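Local coordinates for chintase (Rhizomucor miehei, PDB 5YUQ), which hydrolyses chitin, probably by cutting the beta-1,4 links between N-acetylglucosamine units within an active-site tunnel, as a family 18 glycoside hydrolase, at residues Leu4-Asp10 with Leu22-Ala28; Thr143-Val149 with Val173-Met179; Ile186-Gly192 with Leu251-Gln257; Thr241-Ile245 with Tyr314-Phe318. All blocks are in the same frame, centred on the assembly; numbering follows the deposited sequence.

Contact 1: Leu4-Asp10 with Leu22-Ala28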
# COMPACT_ATOMS: atom_id res chain seq x y z
N LEU A 4 -9.39 -3.34 -10.99
CA LEU A 4 -7.97 -3.00 -10.96
C LEU A 4 -7.79 -1.53 -10.69
O LEU A 4 -8.16 -0.74 -11.50
CB LEU A 4 -7.32 -3.45 -12.31
CG LEU A 4 -5.81 -3.53 -12.26
CD1 LEU A 4 -5.32 -4.06 -13.61
CD2 LEU A 4 -5.34 -2.17 -12.10
N SER A 5 -7.25 -1.16 -9.51
CA SER A 5 -7.05 0.23 -9.13
C SER A 5 -5.56 0.51 -9.09
O SER A 5 -4.79 -0.30 -8.60
CB SER A 5 -7.63 0.49 -7.75
OG SER A 5 -9.03 0.23 -7.76
N ALA A 6 -5.17 1.66 -9.61
CA ALA A 6 -3.77 2.01 -9.67
C ALA A 6 -3.52 3.29 -8.90
O ALA A 6 -4.14 4.31 -9.19
CB ALA A 6 -3.35 2.19 -11.13
N TYR A 7 -2.61 3.23 -7.93
CA TYR A 7 -2.16 4.46 -7.28
C TYR A 7 -1.20 5.20 -8.19
O TYR A 7 -0.33 4.61 -8.81
CB TYR A 7 -1.46 4.15 -5.96
CG TYR A 7 -2.42 3.88 -4.83
CD1 TYR A 7 -2.88 2.60 -4.58
CD2 TYR A 7 -2.88 4.91 -4.02
CE1 TYR A 7 -3.77 2.34 -3.55
CE2 TYR A 7 -3.76 4.66 -2.96
CZ TYR A 7 -4.21 3.38 -2.75
OH TYR A 7 -5.09 3.13 -1.72
N VAL A 8 -1.40 6.51 -8.28
CA VAL A 8 -0.41 7.40 -8.88
C VAL A 8 -0.06 8.40 -7.81
O VAL A 8 -0.88 8.69 -6.93
CB VAL A 8 -0.95 8.10 -10.13
CG1 VAL A 8 -1.29 7.08 -11.20
CG2 VAL A 8 -2.16 8.98 -9.80
N VAL A 9 1.16 8.92 -7.85
CA VAL A 9 1.65 9.77 -6.78
C VAL A 9 1.92 11.20 -7.26
O VAL A 9 2.46 11.41 -8.34
CB VAL A 9 2.89 9.16 -6.07
CG1 VAL A 9 2.54 7.81 -5.45
CG2 VAL A 9 4.09 9.03 -7.03
N ASP A 10 1.51 12.16 -6.44
CA ASP A 10 1.58 13.57 -6.80
C ASP A 10 2.99 14.03 -7.16
O ASP A 10 3.17 14.88 -8.04
CB ASP A 10 1.04 14.41 -5.65
CG ASP A 10 0.89 15.87 -6.01
OD1 ASP A 10 -0.17 16.23 -6.59
OD2 ASP A 10 1.81 16.66 -5.70
N LEU A 22 -6.67 -0.33 -16.80
CA LEU A 22 -7.07 -0.13 -15.41
C LEU A 22 -8.48 0.41 -15.33
O LEU A 22 -9.01 0.91 -16.33
CB LEU A 22 -6.09 0.82 -14.70
CG LEU A 22 -5.84 2.20 -15.32
CD1 LEU A 22 -6.87 3.22 -14.87
CD2 LEU A 22 -4.44 2.67 -14.99
N ASP A 23 -9.08 0.33 -14.15
CA ASP A 23 -10.46 0.76 -13.97
C ASP A 23 -10.59 1.99 -13.09
O ASP A 23 -11.58 2.72 -13.17
CB ASP A 23 -11.26 -0.37 -13.32
CG ASP A 23 -11.20 -1.65 -14.11
OD1 ASP A 23 -11.73 -1.65 -15.24
OD2 ASP A 23 -10.63 -2.64 -13.61
N HIS A 24 -9.60 2.22 -12.25
CA HIS A 24 -9.73 3.18 -11.17
C HIS A 24 -8.36 3.78 -10.89
O HIS A 24 -7.40 3.05 -10.71
CB HIS A 24 -10.27 2.43 -9.94
CG HIS A 24 -10.52 3.28 -8.74
ND1 HIS A 24 -10.45 2.78 -7.46
CD2 HIS A 24 -10.89 4.58 -8.61
CE1 HIS A 24 -10.74 3.73 -6.59
NE2 HIS A 24 -11.02 4.83 -7.26
N ILE A 25 -8.27 5.11 -10.87
CA ILE A 25 -7.02 5.76 -10.49
C ILE A 25 -7.19 6.26 -9.06
O ILE A 25 -8.24 6.82 -8.73
CB ILE A 25 -6.69 6.97 -11.39
CG1 ILE A 25 -6.35 6.50 -12.81
CG2 ILE A 25 -5.52 7.77 -10.83
CD1 ILE A 25 -5.05 5.72 -12.92
N VAL A 26 -6.20 6.02 -8.22
CA VAL A 26 -6.22 6.51 -6.84
C VAL A 26 -5.07 7.48 -6.69
O VAL A 26 -3.91 7.11 -6.81
CB VAL A 26 -6.11 5.37 -5.82
CG1 VAL A 26 -6.48 5.88 -4.44
CG2 VAL A 26 -7.06 4.24 -6.21
N TYR A 27 -5.40 8.75 -6.47
CA TYR A 27 -4.41 9.82 -6.52
C TYR A 27 -3.88 10.11 -5.11
O TYR A 27 -4.62 10.53 -4.24
CB TYR A 27 -5.04 11.08 -7.13
CG TYR A 27 -4.05 12.16 -7.47
CD1 TYR A 27 -3.49 12.96 -6.48
CD2 TYR A 27 -3.69 12.39 -8.79
CE1 TYR A 27 -2.58 13.95 -6.80
CE2 TYR A 27 -2.78 13.38 -9.11
CZ TYR A 27 -2.24 14.16 -8.12
OH TYR A 27 -1.33 15.13 -8.45
N ALA A 28 -2.58 9.89 -4.91
CA ALA A 28 -1.96 9.99 -3.59
C ALA A 28 -0.97 11.17 -3.55
O ALA A 28 -0.21 11.33 -4.49
CB ALA A 28 -1.21 8.70 -3.30

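Contact 2: Thr143-Val149 with Val173-Met179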
# COMPACT_ATOMS: atom_id res chain seq x y z
N THR A 143 -20.69 7.76 -4.50
CA THR A 143 -19.27 8.00 -4.26
C THR A 143 -18.58 6.73 -3.79
O THR A 143 -19.13 6.01 -2.94
CB THR A 143 -19.06 9.12 -3.23
OG1 THR A 143 -19.80 10.28 -3.63
CG2 THR A 143 -17.60 9.49 -3.12
N ILE A 144 -17.40 6.46 -4.30
CA ILE A 144 -16.67 5.30 -3.92
C ILE A 144 -15.82 5.60 -2.67
O ILE A 144 -14.91 6.40 -2.70
CB ILE A 144 -15.66 4.88 -5.02
CG1 ILE A 144 -16.39 4.57 -6.33
CG2 ILE A 144 -14.84 3.68 -4.58
CD1 ILE A 144 -15.51 4.81 -7.51
N LEU A 145 -16.21 4.97 -1.56
CA LEU A 145 -15.49 5.16 -0.31
C LEU A 145 -14.68 3.92 -0.04
O LEU A 145 -15.21 2.82 0.11
CB LEU A 145 -16.45 5.44 0.85
CG LEU A 145 -17.27 6.73 0.75
CD1 LEU A 145 -18.24 6.85 1.91
CD2 LEU A 145 -16.36 7.94 0.69
N THR A 146 -13.37 4.08 -0.02
CA THR A 146 -12.49 2.96 0.23
C THR A 146 -11.46 3.34 1.28
O THR A 146 -11.32 4.52 1.63
CB THR A 146 -11.75 2.47 -1.04
OG1 THR A 146 -10.93 3.53 -1.56
CG2 THR A 146 -12.74 2.03 -2.10
N THR A 147 -10.77 2.34 1.78
CA THR A 147 -9.71 2.57 2.75
C THR A 147 -8.55 1.65 2.42
O THR A 147 -8.76 0.50 2.03
CB THR A 147 -10.21 2.37 4.20
OG1 THR A 147 -9.11 2.48 5.11
CG2 THR A 147 -10.85 1.01 4.37
N ALA A 148 -7.33 2.17 2.51
CA ALA A 148 -6.14 1.35 2.39
C ALA A 148 -5.78 0.87 3.78
O ALA A 148 -5.65 1.68 4.70
CB ALA A 148 -5.00 2.14 1.78
N VAL A 149 -5.62 -0.43 3.94
CA VAL A 149 -5.55 -1.04 5.27
C VAL A 149 -4.31 -1.91 5.46
O VAL A 149 -3.74 -2.41 4.49
CB VAL A 149 -6.81 -1.90 5.52
CG1 VAL A 149 -8.07 -1.09 5.27
CG2 VAL A 149 -6.80 -3.13 4.63
N VAL A 173 -18.44 1.04 3.92
CA VAL A 173 -17.26 1.20 3.08
C VAL A 173 -17.31 0.26 1.89
O VAL A 173 -17.61 -0.93 2.04
CB VAL A 173 -15.98 0.95 3.92
CG1 VAL A 173 -14.72 0.97 3.02
CG2 VAL A 173 -15.87 1.98 5.03
N ASP A 174 -17.04 0.78 0.70
CA ASP A 174 -17.15 -0.03 -0.49
C ASP A 174 -16.07 -1.10 -0.60
O ASP A 174 -16.35 -2.24 -0.96
CB ASP A 174 -17.15 0.85 -1.75
CG ASP A 174 -18.36 1.75 -1.80
OD1 ASP A 174 -19.49 1.22 -1.73
OD2 ASP A 174 -18.18 2.98 -1.83
N ALA A 175 -14.83 -0.74 -0.28
CA ALA A 175 -13.73 -1.69 -0.44
C ALA A 175 -12.58 -1.37 0.48
O ALA A 175 -12.36 -0.21 0.84
CB ALA A 175 -13.24 -1.71 -1.90
N PHE A 176 -11.85 -2.42 0.82
CA PHE A 176 -10.74 -2.34 1.75
C PHE A 176 -9.51 -2.81 0.99
O PHE A 176 -9.42 -3.98 0.59
CB PHE A 176 -11.00 -3.25 2.95
CG PHE A 176 -12.21 -2.86 3.76
CD1 PHE A 176 -13.49 -3.11 3.29
CD2 PHE A 176 -12.07 -2.25 5.00
CE1 PHE A 176 -14.61 -2.74 4.02
CE2 PHE A 176 -13.18 -1.89 5.76
CZ PHE A 176 -14.46 -2.13 5.27
N TYR A 177 -8.58 -1.89 0.75
CA TYR A 177 -7.40 -2.19 -0.07
C TYR A 177 -6.27 -2.65 0.83
O TYR A 177 -5.65 -1.84 1.50
CB TYR A 177 -6.95 -0.93 -0.82
CG TYR A 177 -7.89 -0.39 -1.89
CD1 TYR A 177 -9.14 -0.96 -2.12
CD2 TYR A 177 -7.51 0.69 -2.66
CE1 TYR A 177 -9.98 -0.46 -3.10
CE2 TYR A 177 -8.35 1.21 -3.64
CZ TYR A 177 -9.58 0.62 -3.86
OH TYR A 177 -10.40 1.14 -4.83
N ILE A 178 -5.98 -3.95 0.83
CA ILE A 178 -4.96 -4.51 1.72
C ILE A 178 -3.55 -4.22 1.23
O ILE A 178 -3.16 -4.61 0.13
CB ILE A 178 -5.12 -6.03 1.88
CG1 ILE A 178 -6.49 -6.35 2.48
CG2 ILE A 178 -4.03 -6.59 2.78
CD1 ILE A 178 -6.80 -7.84 2.51
N MET A 179 -2.77 -3.54 2.07
CA MET A 179 -1.40 -3.21 1.70
C MET A 179 -0.47 -4.37 2.02
O MET A 179 0.30 -4.33 2.98
CB MET A 179 -0.97 -1.92 2.40
CG MET A 179 -1.77 -0.72 1.90
SD MET A 179 -1.39 0.82 2.75
CE MET A 179 0.39 0.65 2.96

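Contact 3: Ile186-Gly192 with Leu251-Gln257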
# COMPACT_ATOMS: atom_id res chain seq x y z
N ILE A 186 14.01 -4.32 8.14
CA ILE A 186 15.02 -4.36 9.23
C ILE A 186 14.52 -4.66 10.63
O ILE A 186 15.32 -4.92 11.48
CB ILE A 186 15.85 -3.08 9.36
CG1 ILE A 186 14.99 -1.84 9.66
CG2 ILE A 186 16.64 -2.86 8.11
CD1 ILE A 186 15.83 -0.68 10.09
N ARG A 187 13.22 -4.60 10.84
CA ARG A 187 12.69 -4.94 12.16
C ARG A 187 12.71 -6.45 12.36
O ARG A 187 12.43 -6.94 13.45
CB ARG A 187 11.28 -4.37 12.35
CG ARG A 187 11.26 -2.91 12.79
CD ARG A 187 9.89 -2.26 12.55
NE ARG A 187 9.92 -1.33 11.42
CZ ARG A 187 8.97 -1.22 10.50
NH1 ARG A 187 7.89 -1.99 10.57
NH2 ARG A 187 9.09 -0.34 9.51
N ASP A 188 13.05 -7.18 11.31
CA ASP A 188 13.12 -8.64 11.36
C ASP A 188 14.55 -9.15 11.33
O ASP A 188 15.42 -8.57 10.69
CB ASP A 188 12.35 -9.21 10.18
CG ASP A 188 10.91 -8.83 10.20
OD1 ASP A 188 10.20 -9.36 11.07
OD2 ASP A 188 10.49 -7.99 9.38
N LYS A 189 14.78 -10.26 12.03
CA LYS A 189 16.10 -10.89 12.10
C LYS A 189 16.57 -11.47 10.76
O LYS A 189 17.77 -11.43 10.45
CB LYS A 189 16.09 -11.99 13.16
CG LYS A 189 16.08 -11.48 14.60
CD LYS A 189 17.49 -11.33 15.15
CE LYS A 189 17.49 -10.78 16.57
NZ LYS A 189 17.06 -9.35 16.60
N ASN A 190 15.64 -12.01 9.98
CA ASN A 190 15.95 -12.61 8.69
C ASN A 190 15.33 -11.82 7.56
O ASN A 190 14.34 -11.10 7.76
CB ASN A 190 15.42 -14.05 8.63
CG ASN A 190 16.14 -14.98 9.57
OD1 ASN A 190 17.36 -14.91 9.72
ND2 ASN A 190 15.39 -15.87 10.21
N ALA A 191 15.90 -11.95 6.37
CA ALA A 191 15.25 -11.44 5.18
C ALA A 191 13.93 -12.17 4.98
O ALA A 191 13.79 -13.34 5.35
CB ALA A 191 16.14 -11.64 3.97
N GLY A 192 12.95 -11.49 4.40
CA GLY A 192 11.71 -12.13 4.02
C GLY A 192 11.21 -11.43 2.78
O GLY A 192 11.83 -10.50 2.30
N LEU A 251 15.96 -17.77 0.82
CA LEU A 251 15.80 -16.34 1.06
C LEU A 251 15.96 -15.95 2.52
O LEU A 251 16.45 -14.87 2.83
CB LEU A 251 14.40 -15.91 0.58
CG LEU A 251 13.88 -14.53 0.99
CD1 LEU A 251 14.72 -13.42 0.36
CD2 LEU A 251 12.41 -14.37 0.60
N TYR A 252 15.55 -16.84 3.42
CA TYR A 252 15.31 -16.44 4.81
C TYR A 252 16.56 -16.47 5.67
O TYR A 252 16.66 -17.22 6.63
CB TYR A 252 14.19 -17.30 5.40
CG TYR A 252 12.91 -17.19 4.59
CD1 TYR A 252 12.08 -16.09 4.72
CD2 TYR A 252 12.57 -18.17 3.68
CE1 TYR A 252 10.92 -15.98 3.97
CE2 TYR A 252 11.41 -18.07 2.91
CZ TYR A 252 10.59 -16.97 3.07
OH TYR A 252 9.44 -16.86 2.33
N VAL A 253 17.52 -15.61 5.32
CA VAL A 253 18.82 -15.59 5.97
C VAL A 253 18.97 -14.36 6.85
O VAL A 253 18.26 -13.37 6.67
CB VAL A 253 19.95 -15.59 4.92
CG1 VAL A 253 19.85 -16.83 4.04
CG2 VAL A 253 19.89 -14.33 4.06
N PRO A 254 19.89 -14.42 7.83
CA PRO A 254 20.04 -13.27 8.73
C PRO A 254 20.45 -12.00 7.99
O PRO A 254 21.27 -12.05 7.07
CB PRO A 254 21.15 -13.74 9.68
CG PRO A 254 20.98 -15.22 9.71
CD PRO A 254 20.65 -15.59 8.30
N ILE A 255 19.87 -10.87 8.39
CA ILE A 255 20.19 -9.58 7.78
C ILE A 255 20.74 -8.60 8.80
O ILE A 255 20.59 -8.77 10.01
CB ILE A 255 18.97 -8.94 7.11
CG1 ILE A 255 17.80 -8.82 8.09
CG2 ILE A 255 18.56 -9.74 5.87
CD1 ILE A 255 16.69 -7.90 7.60
N SER A 256 21.38 -7.55 8.30
CA SER A 256 21.77 -6.44 9.16
C SER A 256 20.52 -5.69 9.58
O SER A 256 19.66 -5.38 8.75
CB SER A 256 22.72 -5.49 8.43
OG SER A 256 22.86 -4.29 9.17
N GLN A 257 20.41 -5.39 10.87
CA GLN A 257 19.31 -4.58 11.37
C GLN A 257 19.81 -3.20 11.77
O GLN A 257 19.05 -2.41 12.33
CB GLN A 257 18.63 -5.26 12.56
CG GLN A 257 18.00 -6.61 12.24
CD GLN A 257 17.20 -7.15 13.41
OE1 GLN A 257 17.74 -7.82 14.30
NE2 GLN A 257 15.91 -6.85 13.43
O HOH W 1 19.93 -10.66 11.84

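Contact 4: Thr241-Ile245 with Tyr314-Phe318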
# COMPACT_ATOMS: atom_id res chain seq x y z
N THR A 241 22.35 -8.78 3.69
CA THR A 241 22.54 -10.05 4.38
C THR A 241 23.87 -10.06 5.13
O THR A 241 24.83 -9.39 4.73
CB THR A 241 22.47 -11.25 3.42
OG1 THR A 241 23.63 -11.25 2.57
CG2 THR A 241 21.23 -11.17 2.56
N LEU A 242 23.92 -10.81 6.23
CA LEU A 242 25.15 -10.89 7.02
C LEU A 242 26.15 -11.83 6.37
O LEU A 242 27.35 -11.65 6.53
CB LEU A 242 24.85 -11.36 8.44
CG LEU A 242 23.92 -10.45 9.25
CD1 LEU A 242 23.76 -10.98 10.67
CD2 LEU A 242 24.46 -9.03 9.25
N GLU A 243 25.64 -12.83 5.66
CA GLU A 243 26.48 -13.78 4.91
C GLU A 243 25.88 -13.92 3.52
O GLU A 243 24.74 -13.52 3.30
CB GLU A 243 26.49 -15.15 5.61
CG GLU A 243 27.13 -15.17 6.98
CD GLU A 243 28.61 -14.91 6.94
OE1 GLU A 243 29.25 -15.23 5.91
OE2 GLU A 243 29.15 -14.41 7.95
N PRO A 244 26.64 -14.46 2.57
CA PRO A 244 26.10 -14.55 1.21
C PRO A 244 24.90 -15.49 1.08
O PRO A 244 24.78 -16.45 1.85
CB PRO A 244 27.28 -15.09 0.40
CG PRO A 244 28.50 -14.63 1.19
CD PRO A 244 28.09 -14.74 2.62
N ILE A 245 24.02 -15.18 0.14
CA ILE A 245 22.98 -16.12 -0.26
C ILE A 245 23.55 -17.02 -1.34
O ILE A 245 24.32 -16.57 -2.20
CB ILE A 245 21.73 -15.37 -0.73
CG1 ILE A 245 20.94 -14.87 0.48
CG2 ILE A 245 20.85 -16.26 -1.63
CD1 ILE A 245 19.68 -14.10 0.11
N TYR A 314 13.55 -13.49 -5.81
CA TYR A 314 14.49 -12.70 -5.06
C TYR A 314 15.84 -12.84 -5.73
O TYR A 314 16.05 -13.75 -6.53
CB TYR A 314 14.55 -13.11 -3.58
CG TYR A 314 15.03 -14.52 -3.32
CD1 TYR A 314 14.17 -15.61 -3.42
CD2 TYR A 314 16.34 -14.76 -2.93
CE1 TYR A 314 14.60 -16.89 -3.15
CE2 TYR A 314 16.78 -16.03 -2.67
CZ TYR A 314 15.92 -17.09 -2.79
OH TYR A 314 16.37 -18.36 -2.53
N ALA A 315 16.74 -11.91 -5.43
CA ALA A 315 18.03 -11.92 -6.09
C ALA A 315 19.10 -11.51 -5.10
O ALA A 315 18.85 -10.73 -4.19
CB ALA A 315 18.02 -10.99 -7.30
N TYR A 316 20.30 -12.06 -5.28
CA TYR A 316 21.40 -11.71 -4.39
C TYR A 316 22.53 -11.06 -5.18
O TYR A 316 22.93 -11.54 -6.23
CB TYR A 316 21.92 -12.95 -3.67
CG TYR A 316 23.06 -12.63 -2.74
CD1 TYR A 316 22.85 -11.92 -1.57
CD2 TYR A 316 24.36 -13.03 -3.04
CE1 TYR A 316 23.91 -11.61 -0.71
CE2 TYR A 316 25.41 -12.72 -2.20
CZ TYR A 316 25.17 -12.02 -1.04
OH TYR A 316 26.23 -11.72 -0.21
N SER A 317 23.03 -9.95 -4.64
CA SER A 317 24.20 -9.29 -5.20
C SER A 317 25.34 -9.43 -4.22
O SER A 317 25.30 -8.85 -3.14
CB SER A 317 23.92 -7.81 -5.45
OG SER A 317 25.13 -7.13 -5.78
N PHE A 318 26.38 -10.16 -4.61
CA PHE A 318 27.53 -10.36 -3.73
C PHE A 318 28.14 -8.99 -3.41
O PHE A 318 28.55 -8.72 -2.29
CB PHE A 318 28.55 -11.30 -4.37
CG PHE A 318 29.63 -11.73 -3.43
CD1 PHE A 318 29.49 -12.86 -2.64
CD2 PHE A 318 30.79 -10.98 -3.32
CE1 PHE A 318 30.48 -13.25 -1.76
CE2 PHE A 318 31.79 -11.35 -2.44
CZ PHE A 318 31.64 -12.49 -1.66

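Contact 1: Leu4-Asp10 with Leu22-Ala28
Ala6 and Val8 each exchange a pair of backbone hydrogen bonds with the parallel strand that begins at His24. Ala6 N donates to His24 O while Val26 N donates to Ala6 O (2.8 Å). Val8 does the same with Val26 and Ala28, and Asp10 N closes the ladder on Ala28 O.

Polar side chains work at both ends. With CG anti to the backbone N (chi1 -178°), His24 sets ND1 against Ser5 OG, a 2.9 Å bond near the imidazole plane; Ser61 takes NE2, gripping the ring at both nitrogens. Asp23 OD2 receives Leu4 N through its anti lone pair at 3.0 Å, and OD1 forms a salt bridge with Arg369. At the far end Tyr27 OH lies 2.5 Å from Asp10 OD1, unusually short and of doubtful exact length; Thr42 N also bonds OD1, and Gln45 NE2 the hydroxyl.

Among apolar contacts, Val26 CB stands over the Tyr7 ring, 3.9 Å from its centroid and 18° off the normal, while Asn103 binds the Tyr7 hydroxyl. On the other face Val8 CG2 meets Ile25 CG2 at 3.7 Å.

The Ser5-Tyr7-His24 face thus mixes hydrogen-bonded polar groups with Val26, whereas the Ala6-Val8-Ile25 face is hydrocarbon until Tyr27 OH.

Contact 2: Thr143-Val149 with Val173-Met179
Thr146 lies against one face of the Tyr177 ring: its CB is 4.2 Å from the ring centroid, 22° off the normal and displaced toward the rim. On the sheet's other face Thr147 CG2 touches Phe176 CD2 at 3.5 Å, and Val149 CG1 comes to the edge of the same phenyl ring. The second branch of Val149, CG2, packs on Ile178 CG1 at 3.9 Å.

Between these two layers of side chains runs a parallel ladder in which Thr147 N and O pair with Ala175 O and Tyr177 N, and Val149 N and O with Tyr177 O and Met179 N. Ahead of it Asp174 grips Leu145 twice. Its backbone N donates to Leu145 O, and its OD2 accepts Leu145 N on its anti lone pair, in a bond of 2.8 Å that is nearly straight (167°). Ala175 N, buried just beyond, has no partner in the model.

A second shell fixes the polar groups. Arg136 forms a salt bridge with Asp174 OD2. Thr146 OG1, placed between its backbone N and carbonyl carbon (chi1 61°), bonds to Asn103 ND2, while Thr147 OG1 turns to Leu104 O and Tyr128 OH.

Strand 144-149, helix 168-172 and strand 175-178 form a beta-alpha-beta crossover, the repeating unit of the TIM barrel of family 18 glycoside hydrolases.

Contact 3: Ile186-Gly192 with Leu251-Gln257
Lys189 folds back at chi2 (-92°) and again at chi4 (-69°), which carries NZ to the amide oxygen of Gln257, whose own chain runs extended beyond CG. The two side chains cross at about a right angle. NZ meets OE1 at 2.8 Å, in the carbonyl plane and on a lone pair. The other end of the amide is also engaged: Gln257 NE2 donates to Ile186 O, also at 2.8 Å and close to the amide plane, so the group's rotation is set from both sides.

The backbones are joined by a single bridge between Asn190 and Pro254, made by Ile255 N to Lys189 O (3.0 Å) and Ala191 N to Val253 O. It links the loop after strand 175-178 to the long excursion after strand 228-240, where many family 18 chitinases carry an inserted alpha+beta domain. A water donates to both Lys189 O and Ile255 O.

Beyond the bridge, Tyr252 centres an inverse gamma turn closed by Val253 N on Leu251 O. The methyl of Ala191 lodges between Leu251 O, at 3.4 Å from CB, and Ile255 CG2. Ala191 O is buried without a hydrogen-bond partner, its neighbours including Tyr252 CD1 at 3.3 Å. Asn190 ND2 is hydrogen-bonded to Thr204 O, outside the two segments.

Contact 4: Thr241-Ile245 with Tyr314-Phe318
Tyr316 presents one face of its ring to the backbone and side chain of the Pro244-Ile245 step. Ile245 N stands 3.5 Å above the ring plane, over its centre, and Pro244 C lies above the same face nearer the rim. Ile245 CB adds a CH-pi contact, 4.0 Å from the centroid and 29° off the normal, its side chain running obliquely across the phenol. A chi1 of 180°, which puts CG opposite the main-chain nitrogen, sends the ring toward this loop until the hydroxyl comes beside Pro244, where Tyr316 OH to Pro244 CA measures 3.2 Å.

The proline and the phenol lie side by side and point the same way, as do the proline and Phe318, whose CE1 is 3.8 Å from Pro244 CG. Ile245 CG2 approaches the edge of Tyr314, near its plane; that ring in turn meets Tyr305.

At the edge of the Tyr316 ring sits Thr241 OG1, 3.3 Å from CE1. This hydroxyl donates to Glu243 O at 2.6 Å, from well above the carbonyl plane, linking the two residues. Ser321 OG is hydrogen-bonded to both Thr241 OG1 and Tyr316 OH.

No hydrogen bond passes directly between 241-245 and 314-318. The loop is held to the strand by aromatic and aliphatic surfaces, and a polar connection runs through Ser321, which ties the two hydroxyls at the ring's margin.

In the fold
Contacts 1 and 2 belong to the TIM barrel, centres 13 Å apart, and they meet through Tyr177, whose OH lies 3.1 Å from His24 ND1, a packing contact, and makes a weak hydrogen bond with Ser5 OG. Tyr7 and Thr146 both bond to Asn103. That residue lies in a segment resembling the family 18 DxxDxDxE signature, at its second Asp position, followed by Asp105 and Glu107, so this side probably faces the catalytic centre. Contacts 3 and 4, centres 11 Å apart, are joined by a probable 3.1 Å hydrogen bond from Leu242 N to Pro254 O. The nearest atoms of contacts 2 and 3 are about 11 Å apart; those of contacts 1 and 4, about 22 Å.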